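Local coordinates for protein ribonucleoside-diphosphate reductase, alpha chain (Actinobacillus ureae ATCC 25976, PDB 6DQX) that probably catalyses the reduction of ribonucleoside diphosphates to deoxyribonucleotides, as the catalytic alpha subunit of a class Id ribonucleotide reductase, at residues 112-115 with 116-120. Sequence-based numbering, arbitrary orientation.
Sequences DSIH and EIMVT. With EDO (1,2-ethanediol), chain H.
With its OG set between the backbone N and the carbonyl carbon (chi1 76°), Ser113 faces Glu116, whose CG stands beside its own N (chi1 -66°) and whose chain then runs out alongside the serine hydroxyl. The pair is a worked example of N-capping: Glu116 N donates to Ser113 OG (3.0 Å), and the hydroxyl in turn donates a hydrogen bond to Glu116 OE1, 2.7 Å from Ser113 OG. The hydroxyl meets that oxygen from above the carboxylate plane, 40° out of it. Behind the cap the first turns of helix 114-130 close through regular backbone bonds, Ile117 N to Ser113 O and Met118 N to Ile114 O. Two residues further on, Glu116 O accepts both Thr120 N and Thr120 OG1, from opposite faces of the carbonyl plane.

Ile114 and Met118 run alongside each other in the same direction, Ile114 CG2 4.0 Å from Met118 CE. His115 slants across Val119, whose CG2 comes within 3.8 Å of His115 NE2. Phe160 of helix 156-170 packs on Ile114 and Ile117, while Pro331 and Phe332 of the second subunit cover His115 and Val119. Helix 114-130 itself is the crossover of the beta-alpha-beta unit that joins strands 105-109 and 134-137. Ser113 OG thus serves as acceptor and donor at once, and a negative charge on the Glu116 carboxylate, close to the start of the helix, would probably be favoured by the helix dipole.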
loop_
_atom_site.group_PDB
_atom_site.type_symbol
_atom_site.label_atom_id
_atom_site.label_comp_id
_atom_site.label_asym_id
_atom_site.label_seq_id
_atom_site.Cartn_x
_atom_site.Cartn_y
_atom_site.Cartn_z
ATOM N N ASP A 112 -0.331 16.060 -2.749
ATOM C CA ASP A 112 -1.786 15.901 -2.725
ATOM C C ASP A 112 -2.309 15.226 -4.012
ATOM O O ASP A 112 -3.082 15.825 -4.777
ATOM C CB ASP A 112 -2.424 17.286 -2.548
ATOM C CG ASP A 112 -3.915 17.235 -2.270
ATOM O OD1 ASP A 112 -4.419 16.314 -1.577
ATOM O OD2 ASP A 112 -4.589 18.174 -2.729
ATOM N N SER A 113 -1.893 13.991 -4.258
ATOM C CA SER A 113 -2.324 13.242 -5.457
ATOM C C SER A 113 -2.144 11.766 -5.201
ATOM O O SER A 113 -1.232 11.362 -4.474
ATOM C CB SER A 113 -1.526 13.661 -6.720
ATOM O OG SER A 113 -0.201 13.118 -6.759
ATOM N N ILE A 114 -2.972 10.932 -5.844
ATOM C CA ILE A 114 -2.770 9.497 -5.723
ATOM C C ILE A 114 -1.385 9.088 -6.215
ATOM O O ILE A 114 -0.752 8.236 -5.627
ATOM C CB ILE A 114 -3.884 8.661 -6.442
ATOM C CG1 ILE A 114 -5.276 9.006 -5.885
ATOM C CG2 ILE A 114 -3.624 7.175 -6.251
ATOM C CD1 ILE A 114 -5.522 8.701 -4.416
ATOM N N HIS A 115 -0.910 9.674 -7.306
ATOM C CA HIS A 115 0.413 9.338 -7.802
ATOM C C HIS A 115 1.473 9.503 -6.707
ATOM O O HIS A 115 2.267 8.598 -6.458
ATOM C CB HIS A 115 0.743 10.203 -9.006
ATOM C CG HIS A 115 2.170 10.128 -9.441
ATOM N ND1 HIS A 115 2.885 11.250 -9.800
ATOM C CD2 HIS A 115 3.019 9.085 -9.564
ATOM C CE1 HIS A 115 4.114 10.896 -10.133
ATOM N NE2 HIS A 115 4.223 9.587 -9.997
ATOM N N GLU A 116 1.455 10.658 -6.057
ATOM C CA GLU A 116 2.460 10.988 -5.036
ATOM C C GLU A 116 2.257 10.169 -3.757
ATOM O O GLU A 116 3.233 9.804 -3.094
ATOM C CB GLU A 116 2.478 12.503 -4.765
ATOM C CG GLU A 116 2.967 13.290 -5.976
ATOM C CD GLU A 116 2.527 14.738 -6.030
ATOM O OE1 GLU A 116 1.350 15.076 -5.741
ATOM O OE2 GLU A 116 3.374 15.559 -6.429
ATOM N N ILE A 117 1.001 9.837 -3.441
ATOM C CA ILE A 117 0.707 8.901 -2.358
ATOM C C ILE A 117 1.287 7.517 -2.661
ATOM O O ILE A 117 1.870 6.896 -1.773
ATOM C CB ILE A 117 -0.804 8.889 -2.008
ATOM C CG1 ILE A 117 -1.193 10.234 -1.377
ATOM C CG2 ILE A 117 -1.185 7.760 -1.065
ATOM C CD1 ILE A 117 -2.667 10.547 -1.497
ATOM N N MET A 118 1.159 7.023 -3.905
ATOM C CA MET A 118 1.758 5.727 -4.234
ATOM C C MET A 118 3.290 5.731 -4.254
ATOM O O MET A 118 3.921 4.730 -3.871
ATOM C CB MET A 118 1.230 5.171 -5.565
ATOM C CG MET A 118 -0.251 4.839 -5.577
ATOM S SD MET A 118 -0.894 3.951 -4.145
ATOM C CE MET A 118 -1.752 5.225 -3.348
ATOM N N VAL A 119 3.887 6.833 -4.680
ATOM C CA VAL A 119 5.350 6.980 -4.617
ATOM C C VAL A 119 5.838 6.785 -3.168
ATOM O O VAL A 119 6.735 5.986 -2.909
ATOM C CB VAL A 119 5.827 8.343 -5.154
ATOM C CG1 VAL A 119 7.282 8.609 -4.780
ATOM C CG2 VAL A 119 5.645 8.431 -6.675
ATOM N N THR A 120 5.178 7.468 -2.246
ATOM C CA THR A 120 5.512 7.374 -0.822
ATOM C C THR A 120 5.225 5.981 -0.256
ATOM O O THR A 120 6.024 5.450 0.495
ATOM C CB THR A 120 4.795 8.462 -0.003
ATOM O OG1 THR A 120 4.991 9.720 -0.635
ATOM C CG2 THR A 120 5.329 8.504 1.453
HETATM C C1 EDO H . -6.608 12.469 -3.627
HETATM O O1 EDO H . -6.873 13.608 -4.449
HETATM C C2 EDO H . -5.566 12.870 -2.595
HETATM O O2 EDO H . -6.078 13.929 -1.774
#